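Local atomic coordinates of phosphoethanolamine N-methyltransferase 1 (Haemonchus contortus, PDB entry 4KRG), a protein that probably methylates phosphoethanolamine with S-adenosylmethionine as the methyl donor, in the nematode route to phosphocholine. Residues Glu160-Arg169 with His185-Ile193; Gln435-Ser443 with Val452-Leu460. One frame throughout, in Å; residues are numbered along the deposited sequence.

Interaction 1: residues Glu160-Arg169 with His185-Ile193; sequences ESCSEPSTGR and HYRFSSLYI. With OPE (phosphoric acid mono-(2-amino-ethyl) ester), chain C.
Ser163 and Tyr186 bring the two backbones nearest, 4.6 Å between CA atoms, where the chain leaves strand 154-161 and meets the loop leading into helix 189-198. One backbone bond joins them, Ser163 N to Arg187 O at 2.7 Å. Tyr186 lies across Pro165 at about a right angle, with Pro165 CD 4.2 Å from the ring centroid, over its face, while Ser161 O sits at the ring edge. With CG beside the backbone N (chi1 -58°), the ring projects into the phosphoethanolamine pocket of this Rossmann-like methyltransferase domain, and Tyr186 OH gives a 2.5 Å hydrogen bond to phosphate O3. The type I turn from Pro165 to Gly168 brings Ser166 to other oxygens of the phosphate: Ser166 N reaches O2 at 2.8 Å and Ser166 OG reaches O1 at 2.7 Å. Ser161 OG donates to O2 in a very short 2.5 Å bond, and the ligand is also hydrogen-bonded to His176 and Tyr133. Where strand 154-161 ends, Glu160 CG packs over the Tyr192 ring, and Cys162 SG meets the edge of that ring, 3.8 Å from Tyr192 CD2. The Glu160 carboxylate turns to the backbone N-H groups of Leu130, Met131 and Met132.

Interaction 2: residues Gln435-Ser443 with Val452-Leu460; sequences QESLNAEVS and VELSGCNYL
Strand 458-465 lies antiparallel between strands 400-408 and 428-432, as the reversed last strand does in class I methyltransferase folds, and helix 434-448 leads into it, with Glu441 at the polar centre. Glu441 CG lies anti to the backbone N (chi1 -174°) and the chain runs on extended, which carries the carboxylate from the helix to the backbone of Ser455. There the two oxygens are used differently: OE1 takes the Ser455 hydroxyl on its syn lone pair, 2.8 Å from OG, whereas OE2 is met by Ser455 N at 2.7 Å from above the carboxylate plane, 40° out of it. A water donates both to Glu441 OE2 and to Glu453 O, adding a bridge to the carbonyl two residues before Ser455. Tyr459 OH donates to Ser455 OG at 2.7 Å, with OG in the plane of the ring. Apolar contacts flank this network. Leu454 slides past the stem of Glu441 in the opposite direction, its CG 3.9 Å from Glu441 CG; its CD2 meets Leu438 CD2, the two side chains crossing at about a right angle, and its CD1 approaches Val442 CB at 3.9 Å. On the strand itself, Tyr459 CD2 lies 3.6 Å from Ser437 CB, and Trp278 packs edge-to-face with the tyrosine. The buried carboxylate thus has three donors, two protein and one water, which would probably stabilise its charged form and fix its rotation.

How the interactions relate
From the N terminus, strand 154-161 runs into interaction 1, where 160-169 and 185-193 close a loop whose 15 intervening residues form neither helix nor strand; the second segment already enters helix 189-198. Only much later does 435-443 open interaction 2, whose shorter excursion finishes the helix and returns at 452-460 to the last strand. The two contacts are therefore in series, neither nested nor crossed. Their centres lie 35 Å apart and their nearest atoms about 20 Å, without touching. Interaction 1 joins a strand end to a helix start around the phosphoethanolamine site; interaction 2 ties helix 434-448 to strand 458-465 near the C terminus.

Interaction 1: residues Glu160-Arg169 with His185-Ile193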
ATOM      1  N   GLU A 160      -7.712  -0.959  -4.348  1.00 11.13           N
ATOM      2  CA  GLU A 160      -8.738   0.069  -4.400  1.00 11.61           C
ATOM      3  C   GLU A 160      -8.228   1.366  -5.012  1.00 16.64           C
ATOM      4  O   GLU A 160      -7.043   1.683  -4.916  1.00 16.56           O
ATOM      5  CB  GLU A 160      -9.296   0.343  -2.999  1.00 13.09           C
ATOM      6  CG  GLU A 160      -9.826  -0.879  -2.271  1.00 14.08           C
ATOM      7  CD  GLU A 160     -11.065  -1.475  -2.930  1.00 16.37           C
ATOM      8  OE1 GLU A 160     -11.786  -0.734  -3.637  1.00 19.40           O
ATOM      9  OE2 GLU A 160     -11.325  -2.685  -2.738  1.00 15.93           O
ATOM     10  N   SER A 161      -9.128   2.107  -5.650  1.00 15.20           N
ATOM     11  CA  SER A 161      -8.820   3.461  -6.074  1.00 16.04           C
ATOM     12  C   SER A 161      -8.860   4.313  -4.823  1.00 18.12           C
ATOM     13  O   SER A 161      -9.928   4.522  -4.234  1.00 19.18           O
ATOM     14  CB  SER A 161      -9.854   3.976  -7.070  1.00 18.30           C
ATOM     15  OG  SER A 161      -9.859   3.181  -8.234  1.00 18.69           O
ATOM     16  N   CYS A 162      -7.700   4.790  -4.400  1.00 16.58           N
ATOM     17  CA  CYS A 162      -7.645   5.561  -3.173  1.00 17.00           C
ATOM     18  C   CYS A 162      -7.632   7.057  -3.463  1.00 16.40           C
ATOM     19  O   CYS A 162      -6.947   7.507  -4.379  1.00 18.64           O
ATOM     20  CB  CYS A 162      -6.442   5.133  -2.327  1.00 16.91           C
ATOM     21  SG  CYS A 162      -6.570   3.431  -1.721  1.00 16.62           S
ATOM     22  N   SER A 163      -8.432   7.803  -2.703  1.00 18.03           N
ATOM     23  CA  SER A 163      -8.497   9.269  -2.761  1.00 19.42           C
ATOM     24  C   SER A 163      -9.066   9.901  -4.042  1.00 19.50           C
ATOM     25  O   SER A 163      -9.613  11.001  -3.991  1.00 22.64           O
ATOM     26  CB  SER A 163      -7.149   9.899  -2.413  1.00 18.92           C
ATOM     27  OG  SER A 163      -6.832   9.679  -1.056  1.00 21.12           O
ATOM     28  N   GLU A 164      -8.936   9.220  -5.177  1.00 19.22           N
ATOM     29  CA  GLU A 164      -9.412   9.753  -6.453  1.00 19.47           C
ATOM     30  C   GLU A 164      -9.663   8.617  -7.443  1.00 19.33           C
ATOM     31  O   GLU A 164      -9.163   7.508  -7.255  1.00 16.60           O
ATOM     32  CB  GLU A 164      -8.373  10.705  -7.040  1.00 20.24           C
ATOM     33  CG  GLU A 164      -7.166  10.000  -7.625  1.00 20.30           C
ATOM     34  CD  GLU A 164      -6.082  10.952  -8.085  1.00 26.98           C
ATOM     35  OE1 GLU A 164      -5.839  11.034  -9.307  1.00 31.62           O
ATOM     36  OE2 GLU A 164      -5.465  11.611  -7.223  1.00 28.84           O
ATOM     37  N   PRO A 165     -10.424   8.888  -8.515  1.00 21.95           N
ATOM     38  CA  PRO A 165     -10.648   7.796  -9.465  1.00 20.79           C
ATOM     39  C   PRO A 165      -9.352   7.365 -10.137  1.00 19.69           C
ATOM     40  O   PRO A 165      -8.402   8.144 -10.202  1.00 19.37           O
ATOM     41  CB  PRO A 165     -11.592   8.419 -10.501  1.00 21.27           C
ATOM     42  CG  PRO A 165     -12.243   9.561  -9.788  1.00 23.09           C
ATOM     43  CD  PRO A 165     -11.171  10.103  -8.889  1.00 23.96           C
ATOM     44  N   SER A 166      -9.328   6.138 -10.640  1.00 19.28           N
ATOM     45  CA  SER A 166      -8.151   5.607 -11.314  1.00 17.66           C
ATOM     46  C   SER A 166      -7.667   6.555 -12.392  1.00 19.01           C
ATOM     47  O   SER A 166      -6.467   6.745 -12.569  1.00 19.43           O
ATOM     48  CB  SER A 166      -8.463   4.254 -11.937  1.00 17.06           C
ATOM     49  OG  SER A 166      -9.404   4.386 -12.979  1.00 18.84           O
ATOM     50  N   THR A 167      -8.619   7.155 -13.101  1.00 21.22           N
ATOM     51  CA  THR A 167      -8.328   8.090 -14.179  1.00 23.68           C
ATOM     52  C   THR A 167      -8.222   9.542 -13.702  1.00 20.95           C
ATOM     53  O   THR A 167      -8.338  10.464 -14.497  1.00 22.09           O
ATOM     54  CB  THR A 167      -9.381   7.995 -15.302  1.00 23.13           C
ATOM     55  OG1 THR A 167     -10.696   8.100 -14.737  1.00 23.31           O
ATOM     56  CG2 THR A 167      -9.250   6.677 -16.044  1.00 21.29           C
ATOM     57  N   GLY A 168      -8.005   9.745 -12.408  1.00 27.02           N
ATOM     58  CA  GLY A 168      -7.727  11.075 -11.895  1.00 32.62           C
ATOM     59  C   GLY A 168      -8.891  12.043 -12.014  1.00 43.70           C
ATOM     60  O   GLY A 168      -9.984  11.659 -12.431  1.00 45.22           O
ATOM     61  N   ARG A 169      -8.648  13.303 -11.660  1.00 53.50           N
ATOM     62  CA  ARG A 169      -9.708  14.306 -11.555  1.00 62.05           C
ATOM     63  C   ARG A 169      -9.539  15.454 -12.548  1.00 70.02           C
ATOM     64  O   ARG A 169      -8.898  16.453 -12.215  1.00 76.87           O
ATOM     65  CB  ARG A 169      -9.712  14.912 -10.146  1.00 63.22           C
ATOM     66  CG  ARG A 169      -9.747  13.923  -8.998  1.00 59.40           C
ATOM     67  CD  ARG A 169     -11.164  13.682  -8.521  1.00 59.73           C
ATOM     68  NE  ARG A 169     -11.203  13.310  -7.110  1.00 60.39           N
ATOM     69  CZ  ARG A 169     -12.252  12.753  -6.516  1.00 60.21           C
ATOM     70  NH1 ARG A 169     -13.347  12.495  -7.216  1.00 59.41           N
ATOM     71  NH2 ARG A 169     -12.203  12.448  -5.225  1.00 59.46           N
ATOM     72  N   HIS A 185     -16.756   5.401  -3.374  1.00 20.01           N
ATOM     73  CA  HIS A 185     -16.037   5.826  -2.181  1.00 20.40           C
ATOM     74  C   HIS A 185     -14.539   5.773  -2.440  1.00 18.06           C
ATOM     75  O   HIS A 185     -13.948   4.695  -2.446  1.00 18.22           O
ATOM     76  CB  HIS A 185     -16.345   4.891  -1.011  1.00 22.32           C
ATOM     77  CG  HIS A 185     -17.760   4.963  -0.517  1.00 26.29           C
ATOM     78  ND1 HIS A 185     -18.178   5.891   0.405  1.00 27.92           N
ATOM     79  CD2 HIS A 185     -18.841   4.194  -0.802  1.00 28.23           C
ATOM     80  CE1 HIS A 185     -19.461   5.705   0.666  1.00 29.78           C
ATOM     81  NE2 HIS A 185     -19.887   4.684  -0.053  1.00 30.09           N
ATOM     82  N   TYR A 186     -13.923   6.930  -2.652  1.00 20.08           N
ATOM     83  CA  TYR A 186     -12.474   6.994  -2.837  1.00 18.65           C
ATOM     84  C   TYR A 186     -11.803   7.314  -1.509  1.00 19.97           C
ATOM     85  O   TYR A 186     -11.594   8.477  -1.168  1.00 20.93           O
ATOM     86  CB  TYR A 186     -12.113   8.030  -3.904  1.00 19.25           C
ATOM     87  CG  TYR A 186     -12.751   7.737  -5.237  1.00 20.33           C
ATOM     88  CD1 TYR A 186     -12.289   6.701  -6.031  1.00 19.66           C
ATOM     89  CD2 TYR A 186     -13.827   8.485  -5.691  1.00 20.26           C
ATOM     90  CE1 TYR A 186     -12.878   6.418  -7.247  1.00 21.66           C
ATOM     91  CE2 TYR A 186     -14.418   8.214  -6.909  1.00 20.02           C
ATOM     92  CZ  TYR A 186     -13.939   7.182  -7.679  1.00 20.00           C
ATOM     93  OH  TYR A 186     -14.524   6.901  -8.885  1.00 23.09           O
ATOM     94  N   ARG A 187     -11.477   6.270  -0.755  1.00 19.32           N
ATOM     95  CA  ARG A 187     -10.941   6.434   0.592  1.00 18.98           C
ATOM     96  C   ARG A 187      -9.438   6.677   0.562  1.00 19.97           C
ATOM     97  O   ARG A 187      -8.790   6.428  -0.449  1.00 22.41           O
ATOM     98  CB  ARG A 187     -11.251   5.197   1.436  1.00 16.62           C
ATOM     99  CG  ARG A 187     -12.741   4.877   1.526  1.00 19.24           C
ATOM    100  CD  ARG A 187     -13.025   3.750   2.493  1.00 19.91           C
ATOM    101  NE  ARG A 187     -14.462   3.550   2.668  1.00 24.20           N
ATOM    102  CZ  ARG A 187     -15.199   2.725   1.935  1.00 16.94           C
ATOM    103  NH1 ARG A 187     -14.635   2.011   0.980  1.00 16.18           N
ATOM    104  NH2 ARG A 187     -16.501   2.618   2.159  1.00 21.26           N
ATOM    105  N   PHE A 188      -8.888   7.164   1.668  1.00 18.65           N
ATOM    106  CA  PHE A 188      -7.442   7.293   1.796  1.00 15.57           C
ATOM    107  C   PHE A 188      -6.822   5.913   1.974  1.00 17.82           C
ATOM    108  O   PHE A 188      -7.369   5.078   2.690  1.00 18.41           O
ATOM    109  CB  PHE A 188      -7.087   8.133   3.019  1.00 16.50           C
ATOM    110  CG  PHE A 188      -7.776   9.459   3.072  1.00 19.61           C
ATOM    111  CD1 PHE A 188      -8.013  10.187   1.917  1.00 21.18           C
ATOM    112  CD2 PHE A 188      -8.177   9.984   4.287  1.00 21.86           C
ATOM    113  CE1 PHE A 188      -8.646  11.419   1.976  1.00 23.97           C
ATOM    114  CE2 PHE A 188      -8.804  11.213   4.357  1.00 23.86           C
ATOM    115  CZ  PHE A 188      -9.041  11.931   3.199  1.00 24.47           C
ATOM    116  N   SER A 189      -5.677   5.687   1.330  1.00 16.47           N
ATOM    117  CA  SER A 189      -4.961   4.413   1.414  1.00 16.01           C
ATOM    118  C   SER A 189      -4.673   4.008   2.849  1.00 15.95           C
ATOM    119  O   SER A 189      -4.715   2.828   3.191  1.00 17.13           O
ATOM    120  CB  SER A 189      -3.640   4.501   0.657  1.00 14.51           C
ATOM    121  OG  SER A 189      -2.931   5.663   1.037  1.00 17.71           O
ATOM    122  N   SER A 190      -4.377   4.996   3.686  1.00 17.13           N
ATOM    123  CA  SER A 190      -4.033   4.747   5.084  1.00 17.33           C
ATOM    124  C   SER A 190      -5.178   4.095   5.865  1.00 16.51           C
ATOM    125  O   SER A 190      -4.943   3.332   6.805  1.00 20.14           O
ATOM    126  CB  SER A 190      -3.605   6.048   5.753  1.00 18.05           C
ATOM    127  OG  SER A 190      -4.575   7.051   5.543  1.00 22.33           O
ATOM    128  N   LEU A 191      -6.412   4.388   5.469  1.00 15.61           N
ATOM    129  CA  LEU A 191      -7.586   3.867   6.164  1.00 18.69           C
ATOM    130  C   LEU A 191      -7.764   2.372   5.936  1.00 18.79           C
ATOM    131  O   LEU A 191      -8.199   1.634   6.825  1.00 18.08           O
ATOM    132  CB  LEU A 191      -8.840   4.605   5.707  1.00 19.71           C
ATOM    133  CG  LEU A 191      -8.796   6.113   5.935  1.00 19.62           C
ATOM    134  CD1 LEU A 191     -10.130   6.748   5.596  1.00 19.85           C
ATOM    135  CD2 LEU A 191      -8.425   6.406   7.368  1.00 21.95           C
ATOM    136  N   TYR A 192      -7.452   1.929   4.728  1.00 17.59           N
ATOM    137  CA  TYR A 192      -7.537   0.516   4.435  1.00 16.01           C
ATOM    138  C   TYR A 192      -6.491  -0.228   5.257  1.00 17.19           C
ATOM    139  O   TYR A 192      -6.812  -1.198   5.931  1.00 20.28           O
ATOM    140  CB  TYR A 192      -7.362   0.275   2.944  1.00 14.06           C
ATOM    141  CG  TYR A 192      -8.551   0.696   2.107  1.00 14.82           C
ATOM    142  CD1 TYR A 192      -9.796   0.105   2.293  1.00 16.30           C
ATOM    143  CD2 TYR A 192      -8.423   1.653   1.107  1.00 16.88           C
ATOM    144  CE1 TYR A 192     -10.882   0.466   1.516  1.00 16.36           C
ATOM    145  CE2 TYR A 192      -9.503   2.014   0.321  1.00 15.61           C
ATOM    146  CZ  TYR A 192     -10.726   1.416   0.534  1.00 17.94           C
ATOM    147  OH  TYR A 192     -11.805   1.778  -0.230  1.00 21.36           O
ATOM    148  N   ILE A 193      -5.250   0.249   5.231  1.00 16.53           N
ATOM    149  CA  ILE A 193      -4.170  -0.398   5.981  1.00 14.74           C
ATOM    150  C   ILE A 193      -4.498  -0.471   7.474  1.00 15.65           C
ATOM    151  O   ILE A 193      -4.389  -1.529   8.086  1.00 17.19           O
ATOM    152  CB  ILE A 193      -2.817   0.323   5.797  1.00 14.88           C
ATOM    153  CG1 ILE A 193      -2.442   0.403   4.315  1.00 12.42           C
ATOM    154  CG2 ILE A 193      -1.728  -0.388   6.582  1.00 14.80           C
ATOM    155  CD1 ILE A 193      -1.363   1.440   4.021  1.00 12.56           C
TER
HETATM  156  CA  OPE C 501     -12.041   1.973 -11.815  1.00 18.21           C
HETATM  157  CB  OPE C 501     -12.699   0.730 -12.317  1.00 18.50           C
HETATM  158  O1  OPE C 501     -11.927   4.828 -12.136  1.00 18.23           O
HETATM  159  O2  OPE C 501     -11.338   4.343  -9.807  1.00 15.87           O
HETATM  160  O3  OPE C 501     -13.664   5.059 -10.343  1.00 18.83           O
HETATM  161  O4  OPE C 501     -12.839   2.799 -11.048  1.00 19.01           O
HETATM  162  N   OPE C 501     -13.385  -0.087 -11.351  1.00 19.32           N
HETATM  163  P   OPE C 501     -12.450   4.295 -10.823  1.00 19.18           P

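Interaction 2: residues Gln435-Ser443 with Val452-Leu460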
ATOM      1  N   GLN A 435      25.112  20.270  14.825  1.00 19.91           N
ATOM      2  CA  GLN A 435      24.934  21.708  14.635  1.00 20.10           C
ATOM      3  C   GLN A 435      24.310  22.037  13.284  1.00 20.11           C
ATOM      4  O   GLN A 435      23.424  22.884  13.201  1.00 18.83           O
ATOM      5  CB  GLN A 435      26.257  22.451  14.815  1.00 23.95           C
ATOM      6  CG  GLN A 435      26.872  22.266  16.192  1.00 26.94           C
ATOM      7  CD  GLN A 435      25.907  22.586  17.326  1.00 27.68           C
ATOM      8  OE1 GLN A 435      25.147  23.556  17.262  1.00 30.31           O
ATOM      9  NE2 GLN A 435      25.936  21.766  18.373  1.00 25.09           N
ATOM     10  N   GLU A 436      24.770  21.365  12.231  1.00 21.31           N
ATOM     11  CA  GLU A 436      24.192  21.534  10.897  1.00 20.58           C
ATOM     12  C   GLU A 436      22.705  21.178  10.898  1.00 19.21           C
ATOM     13  O   GLU A 436      21.886  21.884  10.311  1.00 18.74           O
ATOM     14  CB  GLU A 436      24.933  20.672   9.868  1.00 25.06           C
ATOM     15  CG  GLU A 436      26.409  21.007   9.686  1.00 32.63           C
ATOM     16  CD  GLU A 436      27.349  20.078  10.460  1.00 41.18           C
ATOM     17  OE1 GLU A 436      27.094  19.805  11.656  1.00 41.59           O
ATOM     18  OE2 GLU A 436      28.353  19.622   9.868  1.00 44.62           O
ATOM     19  N   SER A 437      22.367  20.076  11.561  1.00 16.54           N
ATOM     20  CA  SER A 437      20.986  19.618  11.648  1.00 15.63           C
ATOM     21  C   SER A 437      20.128  20.597  12.445  1.00 15.45           C
ATOM     22  O   SER A 437      18.999  20.888  12.060  1.00 16.97           O
ATOM     23  CB  SER A 437      20.925  18.220  12.267  1.00 18.67           C
ATOM     24  OG  SER A 437      21.533  17.274  11.411  1.00 19.07           O
ATOM     25  N   LEU A 438      20.669  21.099  13.551  1.00 16.57           N
ATOM     26  CA  LEU A 438      19.993  22.120  14.345  1.00 17.42           C
ATOM     27  C   LEU A 438      19.632  23.329  13.489  1.00 15.60           C
ATOM     28  O   LEU A 438      18.513  23.830  13.547  1.00 17.40           O
ATOM     29  CB  LEU A 438      20.864  22.562  15.525  1.00 22.19           C
ATOM     30  CG  LEU A 438      20.939  21.661  16.760  1.00 24.34           C
ATOM     31  CD1 LEU A 438      21.706  22.347  17.871  1.00 23.76           C
ATOM     32  CD2 LEU A 438      19.549  21.298  17.253  1.00 26.70           C
ATOM     33  N   ASN A 439      20.580  23.781  12.677  1.00 15.93           N
ATOM     34  CA  ASN A 439      20.366  24.944  11.825  1.00 16.24           C
ATOM     35  C   ASN A 439      19.343  24.658  10.731  1.00 16.32           C
ATOM     36  O   ASN A 439      18.460  25.466  10.468  1.00 17.99           O
ATOM     37  CB  ASN A 439      21.677  25.373  11.164  1.00 19.04           C
ATOM     38  CG  ASN A 439      22.647  26.030  12.126  1.00 19.91           C
ATOM     39  OD1 ASN A 439      22.287  26.448  13.230  1.00 19.40           O
ATOM     40  ND2 ASN A 439      23.890  26.149  11.689  1.00 21.33           N
ATOM     41  N   ALA A 440      19.482  23.502  10.090  1.00 14.53           N
ATOM     42  CA  ALA A 440      18.622  23.140   8.970  1.00 16.00           C
ATOM     43  C   ALA A 440      17.191  22.856   9.421  1.00 15.03           C
ATOM     44  O   ALA A 440      16.239  23.257   8.756  1.00 16.77           O
ATOM     45  CB  ALA A 440      19.203  21.950   8.209  1.00 18.17           C
ATOM     46  N   GLU A 441      17.031  22.166  10.548  1.00 15.76           N
ATOM     47  CA  GLU A 441      15.687  21.876  11.045  1.00 16.64           C
ATOM     48  C   GLU A 441      14.923  23.143  11.418  1.00 15.49           C
ATOM     49  O   GLU A 441      13.746  23.276  11.089  1.00 16.22           O
ATOM     50  CB  GLU A 441      15.685  20.882  12.218  1.00 16.79           C
ATOM     51  CG  GLU A 441      14.259  20.482  12.611  1.00 17.01           C
ATOM     52  CD  GLU A 441      14.177  19.322  13.583  1.00 17.68           C
ATOM     53  OE1 GLU A 441      15.234  18.833  14.036  1.00 18.07           O
ATOM     54  OE2 GLU A 441      13.039  18.899  13.896  1.00 18.66           O
ATOM     55  N   VAL A 442      15.579  24.080  12.096  1.00 17.10           N
ATOM     56  CA  VAL A 442      14.894  25.323  12.452  1.00 17.57           C
ATOM     57  C   VAL A 442      14.534  26.144  11.202  1.00 17.72           C
ATOM     58  O   VAL A 442      13.435  26.689  11.109  1.00 19.99           O
ATOM     59  CB  VAL A 442      15.665  26.166  13.510  1.00 18.51           C
ATOM     60  CG1 VAL A 442      16.825  26.932  12.883  1.00 17.22           C
ATOM     61  CG2 VAL A 442      14.723  27.119  14.198  1.00 19.02           C
ATOM     62  N   SER A 443      15.437  26.180  10.225  1.00 14.70           N
ATOM     63  CA  SER A 443      15.193  26.912   8.986  1.00 14.56           C
ATOM     64  C   SER A 443      13.975  26.346   8.281  1.00 17.08           C
ATOM     65  O   SER A 443      13.174  27.085   7.719  1.00 18.51           O
ATOM     66  CB  SER A 443      16.399  26.826   8.050  1.00 16.79           C
ATOM     67  OG  SER A 443      17.529  27.494   8.589  1.00 20.58           O
ATOM     68  N   VAL A 452       5.908  23.986  15.566  1.00 31.19           N
ATOM     69  CA  VAL A 452       6.371  22.805  16.267  1.00 29.99           C
ATOM     70  C   VAL A 452       7.797  23.027  16.767  1.00 32.30           C
ATOM     71  O   VAL A 452       8.452  23.999  16.382  1.00 35.39           O
ATOM     72  CB  VAL A 452       6.312  21.560  15.362  1.00 28.02           C
ATOM     73  CG1 VAL A 452       4.952  21.457  14.682  1.00 31.16           C
ATOM     74  CG2 VAL A 452       7.405  21.618  14.316  1.00 28.21           C
ATOM     75  N   GLU A 453       8.275  22.134  17.628  1.00 28.95           N
ATOM     76  CA  GLU A 453       9.629  22.254  18.151  1.00 28.12           C
ATOM     77  C   GLU A 453      10.580  21.444  17.296  1.00 21.83           C
ATOM     78  O   GLU A 453      10.141  20.646  16.472  1.00 23.16           O
ATOM     79  CB  GLU A 453       9.698  21.769  19.598  1.00 34.56           C
ATOM     80  CG  GLU A 453       8.730  22.464  20.542  1.00 39.91           C
ATOM     81  CD  GLU A 453       8.964  23.957  20.626  1.00 42.93           C
ATOM     82  OE1 GLU A 453      10.114  24.394  20.414  1.00 39.86           O
ATOM     83  OE2 GLU A 453       7.994  24.700  20.900  1.00 50.49           O
ATOM     84  N   LEU A 454      11.879  21.653  17.482  1.00 20.52           N
ATOM     85  CA  LEU A 454      12.869  20.849  16.782  1.00 19.74           C
ATOM     86  C   LEU A 454      12.789  19.431  17.326  1.00 20.10           C
ATOM     87  O   LEU A 454      12.365  19.235  18.464  1.00 20.58           O
ATOM     88  CB  LEU A 454      14.284  21.403  16.984  1.00 21.20           C
ATOM     89  CG  LEU A 454      14.811  22.411  15.953  1.00 24.27           C
ATOM     90  CD1 LEU A 454      13.886  23.591  15.844  1.00 22.56           C
ATOM     91  CD2 LEU A 454      16.216  22.875  16.300  1.00 23.81           C
ATOM     92  N   SER A 455      13.190  18.454  16.510  1.00 17.14           N
ATOM     93  CA  SER A 455      13.286  17.064  16.950  1.00 16.10           C
ATOM     94  C   SER A 455      14.043  16.993  18.272  1.00 19.51           C
ATOM     95  O   SER A 455      13.684  16.221  19.159  1.00 24.85           O
ATOM     96  CB  SER A 455      13.984  16.213  15.901  1.00 16.45           C
ATOM     97  OG  SER A 455      15.331  16.597  15.760  1.00 17.40           O
ATOM     98  N   GLY A 456      15.080  17.816  18.402  1.00 20.60           N
ATOM     99  CA  GLY A 456      15.749  18.009  19.675  1.00 20.59           C
ATOM    100  C   GLY A 456      16.821  16.982  19.962  1.00 21.60           C
ATOM    101  O   GLY A 456      17.302  16.881  21.092  1.00 24.99           O
ATOM    102  N   CYS A 457      17.193  16.219  18.938  1.00 21.22           N
ATOM    103  CA  CYS A 457      18.195  15.170  19.081  1.00 20.99           C
ATOM    104  C   CYS A 457      19.525  15.594  18.487  1.00 20.33           C
ATOM    105  O   CYS A 457      19.588  16.551  17.718  1.00 21.38           O
ATOM    106  CB  CYS A 457      17.728  13.900  18.374  1.00 17.74           C
ATOM    107  SG  CYS A 457      16.383  13.088  19.204  1.00 28.62           S
ATOM    108  N   ASN A 458      20.586  14.874  18.844  1.00 18.31           N
ATOM    109  CA  ASN A 458      21.861  15.005  18.154  1.00 19.34           C
ATOM    110  C   ASN A 458      21.838  14.126  16.905  1.00 18.48           C
ATOM    111  O   ASN A 458      21.000  13.232  16.804  1.00 18.35           O
ATOM    112  CB  ASN A 458      23.004  14.613  19.085  1.00 16.45           C
ATOM    113  CG  ASN A 458      23.054  15.473  20.314  1.00 17.86           C
ATOM    114  OD1 ASN A 458      22.872  16.683  20.231  1.00 20.58           O
ATOM    115  ND2 ASN A 458      23.276  14.859  21.467  1.00 19.22           N
ATOM    116  N   TYR A 459      22.732  14.383  15.949  1.00 16.21           N
ATOM    117  CA  TYR A 459      22.715  13.635  14.694  1.00 15.88           C
ATOM    118  C   TYR A 459      24.081  13.200  14.199  1.00 16.45           C
ATOM    119  O   TYR A 459      25.037  13.972  14.213  1.00 17.47           O
ATOM    120  CB  TYR A 459      21.990  14.420  13.595  1.00 14.91           C
ATOM    121  CG  TYR A 459      20.500  14.453  13.786  1.00 16.15           C
ATOM    122  CD1 TYR A 459      19.707  13.391  13.371  1.00 16.80           C
ATOM    123  CD2 TYR A 459      19.886  15.535  14.398  1.00 17.46           C
ATOM    124  CE1 TYR A 459      18.338  13.409  13.554  1.00 18.57           C
ATOM    125  CE2 TYR A 459      18.516  15.567  14.588  1.00 18.67           C
ATOM    126  CZ  TYR A 459      17.750  14.500  14.166  1.00 18.52           C
ATOM    127  OH  TYR A 459      16.395  14.519  14.354  1.00 16.25           O
ATOM    128  N   LEU A 460      24.148  11.949  13.756  1.00 17.04           N
ATOM    129  CA  LEU A 460      25.334  11.415  13.113  1.00 16.48           C
ATOM    130  C   LEU A 460      25.020  11.144  11.653  1.00 15.73           C
ATOM    131  O   LEU A 460      23.933  10.664  11.313  1.00 17.27           O
ATOM    132  CB  LEU A 460      25.778  10.114  13.782  1.00 18.70           C
ATOM    133  CG  LEU A 460      26.125  10.149  15.269  1.00 18.14           C
ATOM    134  CD1 LEU A 460      26.445   8.747  15.766  1.00 19.58           C
ATOM    135  CD2 LEU A 460      27.291  11.088  15.531  1.00 21.42           C
TER
HETATM  136  O   HOH W   1      10.542  19.129  14.545  1.00 25.29           O